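Local atomic coordinates of gdp-l-fucose synthetase (Naegleria fowleri, PDB entry 6AQZ), a protein that binds NADP and probably makes GDP-L-fucose by epimerising and then reducing GDP-4-keto-6-deoxy-D-mannose. Residues K122-C127 / C183-V188; L168-N173 / S256-M261. All coordinates share one frame; numbering follows the deposited sequence.

Contact 1 (K122-C127 / C183-V188); sequences KKTISC and CLFTSV. With NAP (NADP nicotinamide-adenine-dinucleotide phosphate), chain G.
Leu184 N donates to Lys122 O (2.8 Å), the first of five backbone hydrogen bonds by which the start of strand 184-194 runs parallel to strand 123-127; Leu184 O in turn accepts from Thr124 N. On the face shared with Lys123, the Leu184 side chain lies beside the lysine chain, CD2 being 4.1 Å from Lys123 CE. The bend of that lysine at chi3 (-82°) precedes an ammonium group held by the carbonyls of Met251 and Tyr254. Phe185 points to the other face, and its CD2 lies 3.9 Å from Thr124 CB, the two side chains going the same way under helix 98-118. Thr186 N donates almost straight to Thr124 O (3.0 Å), while Thr186 O takes two donors: Ser126 N at 3.1 Å and a water at 2.8 Å that also bonds Ser126 OG and lies in the plane of the Phe185 ring, at its edge. Thr186 CG2 packs on Ile125 CG1, and its hydroxyl is bonded to Ser256 O. Ser187 brings its CB to 3.3 Å from Ser126 O. Val188 N closes the series on Ser126 O; its CG1 meets Ile125 CG2 and its CG2 meets Cys127 SG. With SG anti to the backbone N (chi1 -164°), Cys127 reaches the cofactor, 3.4 Å from NADP O4D. Neighbouring parallel strands whose C-terminal ends face the dinucleotide are the hallmark of the Rossmann fold, here in its NAD-dependent epimerase/dehydratase form.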
ATOM      1  N   LYS A 122      -9.467 -19.280 -12.980  1.00 53.32           N
ATOM      2  CA  LYS A 122     -10.368 -19.806 -11.957  1.00 55.96           C
ATOM      3  C   LYS A 122      -9.818 -19.536 -10.564  1.00 50.28           C
ATOM      4  O   LYS A 122     -10.528 -19.005  -9.701  1.00 46.72           O
ATOM      5  CB  LYS A 122     -10.614 -21.309 -12.156  1.00 51.66           C
ATOM      6  CG  LYS A 122     -11.314 -21.713 -13.454  1.00 53.28           C
ATOM      7  CD  LYS A 122     -11.469 -23.240 -13.523  1.00 55.39           C
ATOM      8  CE  LYS A 122     -12.443 -23.712 -14.600  1.00 66.37           C
ATOM      9  NZ  LYS A 122     -11.977 -23.421 -15.984  1.00 72.86           N
ATOM     10  N   LYS A 123      -8.534 -19.825 -10.349  1.00 42.44           N
ATOM     11  CA  LYS A 123      -7.909 -19.627  -9.047  1.00 47.58           C
ATOM     12  C   LYS A 123      -6.482 -19.117  -9.242  1.00 48.29           C
ATOM     13  O   LYS A 123      -5.756 -19.597 -10.115  1.00 51.51           O
ATOM     14  CB  LYS A 123      -7.898 -20.912  -8.219  1.00 42.50           C
ATOM     15  CG  LYS A 123      -7.539 -20.686  -6.764  1.00 47.22           C
ATOM     16  CD  LYS A 123      -7.215 -21.982  -6.032  1.00 46.21           C
ATOM     17  CE  LYS A 123      -8.455 -22.702  -5.582  1.00 42.72           C
ATOM     18  NZ  LYS A 123      -8.137 -23.821  -4.631  1.00 48.54           N
ATOM     19  N   THR A 124      -6.109 -18.109  -8.458  1.00 44.50           N
ATOM     20  CA  THR A 124      -4.788 -17.495  -8.500  1.00 45.57           C
ATOM     21  C   THR A 124      -4.201 -17.551  -7.099  1.00 46.24           C
ATOM     22  O   THR A 124      -4.873 -17.189  -6.132  1.00 38.63           O
ATOM     23  CB  THR A 124      -4.873 -16.046  -9.021  1.00 41.74           C
ATOM     24  OG1 THR A 124      -5.254 -16.077 -10.396  1.00 40.86           O
ATOM     25  CG2 THR A 124      -3.543 -15.277  -8.865  1.00 37.96           C
ATOM     26  N   ILE A 125      -2.980 -18.061  -6.979  1.00 39.97           N
ATOM     27  CA  ILE A 125      -2.311 -18.134  -5.692  1.00 36.60           C
ATOM     28  C   ILE A 125      -1.062 -17.292  -5.785  1.00 40.17           C
ATOM     29  O   ILE A 125      -0.177 -17.580  -6.599  1.00 48.28           O
ATOM     30  CB  ILE A 125      -1.960 -19.568  -5.293  1.00 36.38           C
ATOM     31  CG1 ILE A 125      -3.212 -20.405  -5.275  1.00 36.29           C
ATOM     32  CG2 ILE A 125      -1.388 -19.580  -3.890  1.00 36.59           C
ATOM     33  CD1 ILE A 125      -2.955 -21.769  -4.772  1.00 45.00           C
ATOM     34  N   SER A 126      -0.987 -16.263  -4.957  1.00 39.72           N
ATOM     35  CA  SER A 126       0.153 -15.373  -4.915  1.00 34.76           C
ATOM     36  C   SER A 126       0.945 -15.682  -3.657  1.00 36.48           C
ATOM     37  O   SER A 126       0.504 -16.438  -2.790  1.00 37.81           O
ATOM     38  CB  SER A 126      -0.313 -13.918  -4.945  1.00 35.99           C
ATOM     39  OG  SER A 126      -0.962 -13.647  -6.173  1.00 38.94           O
ATOM     40  N   CYS A 127       2.096 -15.050  -3.530  1.00 39.44           N
ATOM     41  CA  CYS A 127       3.041 -15.423  -2.494  1.00 40.67           C
ATOM     42  C   CYS A 127       3.411 -14.200  -1.662  1.00 43.56           C
ATOM     43  O   CYS A 127       3.843 -13.188  -2.213  1.00 52.33           O
ATOM     44  CB  CYS A 127       4.269 -16.070  -3.147  1.00 44.21           C
ATOM     45  SG  CYS A 127       5.265 -16.938  -2.021  1.00 63.78           S
ATOM     46  N   CYS A 183     -13.857 -16.490  -9.975  1.00 56.80           N
ATOM     47  CA  CYS A 183     -12.440 -16.189  -9.815  1.00 53.56           C
ATOM     48  C   CYS A 183     -12.127 -16.142  -8.335  1.00 55.96           C
ATOM     49  O   CYS A 183     -12.727 -15.352  -7.600  1.00 61.61           O
ATOM     50  CB  CYS A 183     -12.071 -14.854 -10.457  1.00 50.18           C
ATOM     51  SG  CYS A 183     -12.147 -14.877 -12.222  1.00 63.45           S
ATOM     52  N   LEU A 184     -11.185 -16.970  -7.902  1.00 50.87           N
ATOM     53  CA  LEU A 184     -10.730 -16.960  -6.523  1.00 51.85           C
ATOM     54  C   LEU A 184      -9.276 -16.504  -6.489  1.00 49.39           C
ATOM     55  O   LEU A 184      -8.445 -16.961  -7.290  1.00 55.18           O
ATOM     56  CB  LEU A 184     -10.895 -18.334  -5.870  1.00 52.27           C
ATOM     57  CG  LEU A 184     -10.466 -18.390  -4.393  1.00 53.40           C
ATOM     58  CD1 LEU A 184     -11.177 -17.314  -3.551  1.00 46.32           C
ATOM     59  CD2 LEU A 184     -10.675 -19.778  -3.796  1.00 52.69           C
ATOM     60  N   PHE A 185      -8.986 -15.596  -5.571  1.00 44.42           N
ATOM     61  CA  PHE A 185      -7.647 -15.081  -5.310  1.00 42.98           C
ATOM     62  C   PHE A 185      -7.302 -15.413  -3.873  1.00 41.75           C
ATOM     63  O   PHE A 185      -8.062 -15.077  -2.959  1.00 51.37           O
ATOM     64  CB  PHE A 185      -7.575 -13.558  -5.541  1.00 38.92           C
ATOM     65  CG  PHE A 185      -7.697 -13.157  -6.983  1.00 39.36           C
ATOM     66  CD1 PHE A 185      -8.930 -13.089  -7.593  1.00 38.23           C
ATOM     67  CD2 PHE A 185      -6.572 -12.830  -7.723  1.00 38.20           C
ATOM     68  CE1 PHE A 185      -9.040 -12.741  -8.911  1.00 41.41           C
ATOM     69  CE2 PHE A 185      -6.674 -12.465  -9.053  1.00 40.00           C
ATOM     70  CZ  PHE A 185      -7.891 -12.415  -9.651  1.00 45.49           C
ATOM     71  N   THR A 186      -6.179 -16.081  -3.662  1.00 39.09           N
ATOM     72  CA  THR A 186      -5.700 -16.296  -2.305  1.00 40.93           C
ATOM     73  C   THR A 186      -4.169 -16.257  -2.335  1.00 42.29           C
ATOM     74  O   THR A 186      -3.558 -15.884  -3.340  1.00 38.22           O
ATOM     75  CB  THR A 186      -6.273 -17.588  -1.723  1.00 38.59           C
ATOM     76  OG1 THR A 186      -5.876 -17.695  -0.356  1.00 39.75           O
ATOM     77  CG2 THR A 186      -5.792 -18.805  -2.504  1.00 38.59           C
ATOM     78  N   SER A 187      -3.536 -16.596  -1.213  1.00 37.80           N
ATOM     79  CA  SER A 187      -2.098 -16.448  -1.129  1.00 37.43           C
ATOM     80  C   SER A 187      -1.556 -17.372  -0.059  1.00 36.31           C
ATOM     81  O   SER A 187      -2.284 -17.816   0.824  1.00 39.13           O
ATOM     82  CB  SER A 187      -1.710 -15.014  -0.803  1.00 38.75           C
ATOM     83  OG  SER A 187      -2.138 -14.754   0.509  1.00 37.48           O
ATOM     84  N   VAL A 188      -0.257 -17.617  -0.134  1.00 42.05           N
ATOM     85  CA  VAL A 188       0.467 -18.401   0.853  1.00 31.77           C
ATOM     86  C   VAL A 188       1.562 -17.536   1.433  1.00 33.59           C
ATOM     87  O   VAL A 188       2.047 -16.599   0.788  1.00 36.57           O
ATOM     88  CB  VAL A 188       1.092 -19.693   0.264  1.00 32.07           C
ATOM     89  CG1 VAL A 188       0.044 -20.572  -0.321  1.00 32.34           C
ATOM     90  CG2 VAL A 188       2.185 -19.341  -0.768  1.00 36.42           C
TER
HETATM   91  PA  NAP G 401      13.834 -16.048  -6.739  1.00 43.59           P
HETATM   92  O1A NAP G 401      14.645 -14.797  -6.589  1.00 45.52           O
HETATM   93  O2A NAP G 401      14.439 -17.410  -6.516  1.00 46.25           O
HETATM   94  O5B NAP G 401      13.093 -16.102  -8.214  1.00 42.91           O
HETATM   95  C5B NAP G 401      12.222 -15.027  -8.272  1.00 44.44           C
HETATM   96  C4B NAP G 401      11.479 -15.138  -9.631  1.00 48.12           C
HETATM   97  O4B NAP G 401      10.874 -13.873 -10.002  1.00 47.41           O
HETATM   98  C3B NAP G 401      12.446 -15.603 -10.794  1.00 38.76           C
HETATM   99  O3B NAP G 401      11.761 -16.460 -11.668  1.00 38.01           O
HETATM  100  C2B NAP G 401      12.648 -14.293 -11.569  1.00 42.65           C
HETATM  101  O2B NAP G 401      12.791 -14.453 -12.886  1.00 43.89           O
HETATM  102  C1B NAP G 401      11.187 -13.701 -11.378  1.00 44.66           C
HETATM  103  N9A NAP G 401      11.129 -12.282 -11.710  1.00 38.77           N
HETATM  104  C8A NAP G 401      11.686 -11.232 -11.009  1.00 40.46           C
HETATM  105  N7A NAP G 401      11.447 -10.027 -11.576  1.00 42.81           N
HETATM  106  C5A NAP G 401      10.710 -10.328 -12.709  1.00 34.38           C
HETATM  107  C6A NAP G 401      10.175  -9.510 -13.700  1.00 40.82           C
HETATM  108  N6A NAP G 401      10.343  -8.126 -13.636  1.00 44.83           N
HETATM  109  N1A NAP G 401       9.453 -10.029 -14.724  1.00 43.61           N
HETATM  110  C2A NAP G 401       9.327 -11.389 -14.695  1.00 47.70           C
HETATM  111  N3A NAP G 401       9.794 -12.304 -13.819  1.00 41.53           N
HETATM  112  C4A NAP G 401      10.490 -11.729 -12.810  1.00 34.16           C
HETATM  113  O3  NAP G 401      12.644 -15.729  -5.613  1.00 46.07           O
HETATM  114  PN  NAP G 401      12.082 -17.030  -4.889  1.00 46.23           P
HETATM  115  O1N NAP G 401      11.583 -18.070  -5.818  1.00 45.12           O
HETATM  116  O2N NAP G 401      12.809 -17.360  -3.606  1.00 46.93           O
HETATM  117  O5D NAP G 401      10.581 -16.463  -4.191  1.00 54.00           O
HETATM  118  C5D NAP G 401       9.571 -16.344  -5.112  1.00 44.12           C
HETATM  119  C4D NAP G 401       8.372 -15.942  -4.284  1.00 52.03           C
HETATM  120  O4D NAP G 401       8.496 -16.575  -2.999  1.00 45.40           O
HETATM  121  C3D NAP G 401       8.461 -14.364  -4.019  1.00 58.51           C
HETATM  122  O3D NAP G 401       7.197 -13.806  -4.133  1.00 51.91           O
HETATM  123  C2D NAP G 401       9.005 -14.284  -2.576  1.00 57.91           C
HETATM  124  O2D NAP G 401       8.509 -13.233  -1.842  1.00 58.93           O
HETATM  125  C1D NAP G 401       8.409 -15.591  -1.975  1.00 49.92           C
HETATM  126  N1N NAP G 401       9.158 -15.984  -0.747  1.00 55.58           N
HETATM  127  C2N NAP G 401      10.445 -16.526  -0.798  1.00 48.01           C
HETATM  128  C3N NAP G 401      11.116 -16.841   0.365  1.00 51.45           C
HETATM  129  C7N NAP G 401      12.500 -17.409   0.292  1.00 47.96           C
HETATM  130  O7N NAP G 401      13.191 -17.629   1.301  1.00 42.82           O
HETATM  131  N7N NAP G 401      13.052 -17.700  -0.961  1.00 40.82           N
HETATM  132  C4N NAP G 401      10.527 -16.623   1.707  1.00 56.85           C
HETATM  133  C5N NAP G 401       9.157 -16.027   1.663  1.00 58.35           C
HETATM  134  C6N NAP G 401       8.546 -15.747   0.510  1.00 59.32           C
HETATM  135  P2B NAP G 401      14.521 -14.680 -13.515  1.00 50.14           P
HETATM  136  O1X NAP G 401      14.819 -16.026 -12.928  1.00 51.94           O
HETATM  137  O2X NAP G 401      14.254 -14.626 -15.020  1.00 55.56           O
HETATM  138  O3X NAP G 401      15.184 -13.491 -12.886  1.00 51.97           O
HETATM  139  O   HOH W   1      -3.557 -13.890  -5.376  1.00 41.43           O

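Contact 2 (L168-N173 / S256-M261); sequences LGRWYN and SEEPIM
Asn173 ND2 donates a nearly straight hydrogen bond to Glu257 OE1 (3.1 Å, 169° at the hydrogen), in the plane of its own amide and onto the anti lone pair of the carboxylate oxygen. Asn173 OD1 accepts from Phe185 N, so this one amide links the helix to both a strand and a loop. A water donates to Glu257 OE1 and to Arg170 O, giving the same carboxylate oxygen a second grip and tying it to the helix backbone. Arg170 forms a salt bridge with Glu258: NH1 lies 3.3 Å from OE2, which it meets from above the carboxylate plane, and weak bonds from NH1 and NH2 reach OE1 at the guanidinium edge. The planes of the two groups stand 57° apart. The arginine chain is extended from CG to NE, whereas Glu258 is bent at chi2 (-63°), which turns its carboxylate back toward the helix although its CB points away. Asp166 holds Arg170 NE in another salt bridge. Packing is modest: Glu257 CB sits 3.3 Å from Asn173 ND2, and Pro259 CD lies 3.7 Å from Arg170 NH2. Before the proline, Ser256 OG accepts from Glu258 N in an ST turn. The long, partly weak bonds to Glu258 suggest that charge attraction carries that pair, and the positive Arg170 would tend to keep the nearby carboxylates ionised.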
ATOM      1  N   LEU A 168      -5.239  -6.474  -2.853  1.00 36.67           N
ATOM      2  CA  LEU A 168      -5.761  -6.453  -4.214  1.00 37.97           C
ATOM      3  C   LEU A 168      -6.516  -7.736  -4.541  1.00 33.96           C
ATOM      4  O   LEU A 168      -7.532  -7.698  -5.246  1.00 43.91           O
ATOM      5  CB  LEU A 168      -4.624  -6.233  -5.219  1.00 41.87           C
ATOM      6  CG  LEU A 168      -5.151  -6.125  -6.660  1.00 41.94           C
ATOM      7  CD1 LEU A 168      -6.268  -5.078  -6.776  1.00 39.17           C
ATOM      8  CD2 LEU A 168      -4.006  -5.839  -7.645  1.00 45.11           C
ATOM      9  N   GLY A 169      -6.047  -8.879  -4.017  1.00 36.11           N
ATOM     10  CA  GLY A 169      -6.770 -10.132  -4.198  1.00 29.16           C
ATOM     11  C   GLY A 169      -8.140 -10.106  -3.535  1.00 41.47           C
ATOM     12  O   GLY A 169      -9.123 -10.620  -4.080  1.00 44.51           O
ATOM     13  N   ARG A 170      -8.215  -9.551  -2.325  1.00 34.77           N
ATOM     14  CA  ARG A 170      -9.510  -9.474  -1.663  1.00 39.71           C
ATOM     15  C   ARG A 170     -10.471  -8.606  -2.467  1.00 43.56           C
ATOM     16  O   ARG A 170     -11.639  -8.966  -2.659  1.00 43.82           O
ATOM     17  CB  ARG A 170      -9.332  -8.928  -0.249  1.00 38.55           C
ATOM     18  CG  ARG A 170      -8.376  -9.735   0.611  1.00 37.26           C
ATOM     19  CD  ARG A 170      -8.144  -8.999   1.925  1.00 42.08           C
ATOM     20  NE  ARG A 170      -7.127  -9.641   2.738  1.00 49.81           N
ATOM     21  CZ  ARG A 170      -7.375 -10.488   3.729  1.00 54.78           C
ATOM     22  NH1 ARG A 170      -8.648 -10.799   4.055  1.00 52.23           N
ATOM     23  NH2 ARG A 170      -6.351 -11.000   4.410  1.00 47.76           N
ATOM     24  N   TRP A 171      -9.965  -7.495  -3.005  1.00 41.91           N
ATOM     25  CA  TRP A 171     -10.789  -6.590  -3.794  1.00 43.68           C
ATOM     26  C   TRP A 171     -11.212  -7.238  -5.111  1.00 41.38           C
ATOM     27  O   TRP A 171     -12.353  -7.065  -5.551  1.00 48.94           O
ATOM     28  CB  TRP A 171     -10.013  -5.292  -4.039  1.00 43.41           C
ATOM     29  CG  TRP A 171      -9.748  -4.541  -2.775  1.00 40.71           C
ATOM     30  CD1 TRP A 171     -10.559  -4.493  -1.676  1.00 40.13           C
ATOM     31  CD2 TRP A 171      -8.591  -3.748  -2.455  1.00 42.05           C
ATOM     32  NE1 TRP A 171      -9.991  -3.711  -0.705  1.00 43.52           N
ATOM     33  CE2 TRP A 171      -8.787  -3.237  -1.152  1.00 43.17           C
ATOM     34  CE3 TRP A 171      -7.414  -3.424  -3.139  1.00 48.52           C
ATOM     35  CZ2 TRP A 171      -7.860  -2.408  -0.524  1.00 43.82           C
ATOM     36  CZ3 TRP A 171      -6.488  -2.607  -2.510  1.00 49.21           C
ATOM     37  CH2 TRP A 171      -6.717  -2.110  -1.213  1.00 47.45           C
ATOM     38  N   TYR A 172     -10.330  -8.021  -5.738  1.00 40.56           N
ATOM     39  CA  TYR A 172     -10.759  -8.720  -6.948  1.00 39.52           C
ATOM     40  C   TYR A 172     -11.753  -9.834  -6.634  1.00 41.91           C
ATOM     41  O   TYR A 172     -12.608 -10.135  -7.471  1.00 41.51           O
ATOM     42  CB  TYR A 172      -9.571  -9.291  -7.737  1.00 42.07           C
ATOM     43  CG  TYR A 172      -9.066  -8.341  -8.802  1.00 43.44           C
ATOM     44  CD1 TYR A 172      -9.941  -7.800  -9.741  1.00 39.19           C
ATOM     45  CD2 TYR A 172      -7.711  -8.001  -8.886  1.00 38.05           C
ATOM     46  CE1 TYR A 172      -9.488  -6.941 -10.713  1.00 41.22           C
ATOM     47  CE2 TYR A 172      -7.250  -7.140  -9.861  1.00 35.39           C
ATOM     48  CZ  TYR A 172      -8.138  -6.625 -10.770  1.00 41.06           C
ATOM     49  OH  TYR A 172      -7.675  -5.773 -11.732  1.00 46.79           O
ATOM     50  N   ASN A 173     -11.673 -10.454  -5.446  1.00 40.17           N
ATOM     51  CA  ASN A 173     -12.732 -11.386  -5.062  1.00 36.76           C
ATOM     52  C   ASN A 173     -14.065 -10.658  -4.942  1.00 40.11           C
ATOM     53  O   ASN A 173     -15.091 -11.161  -5.417  1.00 48.94           O
ATOM     54  CB  ASN A 173     -12.391 -12.108  -3.752  1.00 39.48           C
ATOM     55  CG  ASN A 173     -11.236 -13.136  -3.914  1.00 43.25           C
ATOM     56  OD1 ASN A 173     -11.028 -13.702  -4.991  1.00 48.10           O
ATOM     57  ND2 ASN A 173     -10.489 -13.368  -2.829  1.00 36.29           N
ATOM     58  N   SER A 256     -10.290 -20.422   0.884  1.00 47.12           N
ATOM     59  CA  SER A 256     -10.328 -19.175   1.624  1.00 35.70           C
ATOM     60  C   SER A 256      -9.419 -18.137   0.970  1.00 49.89           C
ATOM     61  O   SER A 256      -8.341 -18.462   0.454  1.00 45.06           O
ATOM     62  CB  SER A 256      -9.895 -19.446   3.066  1.00 36.72           C
ATOM     63  OG  SER A 256      -9.580 -18.287   3.797  1.00 39.34           O
ATOM     64  N   GLU A 257      -9.857 -16.880   1.012  1.00 46.54           N
ATOM     65  CA  GLU A 257      -9.047 -15.759   0.566  1.00 39.01           C
ATOM     66  C   GLU A 257      -8.025 -15.329   1.616  1.00 43.21           C
ATOM     67  O   GLU A 257      -7.159 -14.511   1.305  1.00 42.44           O
ATOM     68  CB  GLU A 257      -9.953 -14.580   0.174  1.00 43.06           C
ATOM     69  CG  GLU A 257     -10.551 -13.815   1.383  1.00 50.77           C
ATOM     70  CD  GLU A 257     -11.417 -12.592   1.013  1.00 58.79           C
ATOM     71  OE1 GLU A 257     -11.428 -12.132  -0.148  1.00 57.35           O
ATOM     72  OE2 GLU A 257     -12.123 -12.094   1.909  1.00 68.59           O
ATOM     73  N   GLU A 258      -8.112 -15.840   2.850  1.00 44.71           N
ATOM     74  CA  GLU A 258      -7.103 -15.525   3.860  1.00 40.47           C
ATOM     75  C   GLU A 258      -5.791 -16.219   3.508  1.00 47.80           C
ATOM     76  O   GLU A 258      -5.804 -17.393   3.118  1.00 47.68           O
ATOM     77  CB  GLU A 258      -7.542 -16.004   5.244  1.00 43.67           C
ATOM     78  CG  GLU A 258      -8.898 -15.504   5.666  1.00 50.07           C
ATOM     79  CD  GLU A 258      -8.944 -13.994   5.800  1.00 55.99           C
ATOM     80  OE1 GLU A 258      -7.910 -13.388   6.190  1.00 59.44           O
ATOM     81  OE2 GLU A 258     -10.014 -13.418   5.488  1.00 56.14           O
ATOM     82  N   PRO A 259      -4.647 -15.545   3.653  1.00 47.47           N
ATOM     83  CA  PRO A 259      -3.369 -16.228   3.392  1.00 38.98           C
ATOM     84  C   PRO A 259      -3.198 -17.381   4.359  1.00 39.04           C
ATOM     85  O   PRO A 259      -3.719 -17.359   5.469  1.00 45.63           O
ATOM     86  CB  PRO A 259      -2.316 -15.140   3.625  1.00 45.03           C
ATOM     87  CG  PRO A 259      -3.006 -14.078   4.444  1.00 43.56           C
ATOM     88  CD  PRO A 259      -4.467 -14.145   4.090  1.00 43.01           C
ATOM     89  N   ILE A 260      -2.503 -18.421   3.912  1.00 37.10           N
ATOM     90  CA  ILE A 260      -2.187 -19.566   4.761  1.00 33.47           C
ATOM     91  C   ILE A 260      -0.675 -19.664   4.850  1.00 41.80           C
ATOM     92  O   ILE A 260       0.015 -19.645   3.827  1.00 44.05           O
ATOM     93  CB  ILE A 260      -2.808 -20.875   4.234  1.00 32.91           C
ATOM     94  CG1 ILE A 260      -2.432 -22.043   5.135  1.00 38.63           C
ATOM     95  CG2 ILE A 260      -2.393 -21.184   2.795  1.00 32.63           C
ATOM     96  CD1 ILE A 260      -3.142 -23.358   4.747  1.00 34.61           C
ATOM     97  N   MET A 261      -0.158 -19.740   6.070  1.00 33.27           N
ATOM     98  CA  MET A 261       1.278 -19.853   6.225  1.00 41.00           C
ATOM     99  C   MET A 261       1.816 -21.228   5.866  1.00 41.35           C
ATOM    100  O   MET A 261       1.208 -22.259   6.161  1.00 38.14           O
ATOM    101  CB  MET A 261       1.684 -19.469   7.621  1.00 38.24           C
ATOM    102  CG  MET A 261       1.644 -17.999   7.575  1.00 58.37           C
ATOM    103  SD  MET A 261       2.870 -17.307   8.594  1.00 62.74           S
ATOM    104  CE  MET A 261       1.783 -17.108  10.018  1.00 53.97           C
TER
HETATM  105  O   HOH W   2     -13.175  -9.972  -0.546  1.00 49.78           O

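From the N terminus the chain passes strand 123-127, helix 156-179, strand 184-194 and then, much later, the loop leading to strand 260-262. Contact 1 closes the loop that contains helix 156-179, making a parallel beta-alpha-beta connection between neighbouring strands. Contact 2 starts on that connecting helix and closes a longer loop at 256-261, so the two closures cross, their segments alternating along the chain. The centres of contacts 1 and 2 are about 7 Å apart. They also meet directly where Pro259 packs on Ser187 and where Ile260 pairs with Ser187 through the backbone. Together they tie the helix and the late loop to the sheet, where strand 260-262 lies beside 184-194.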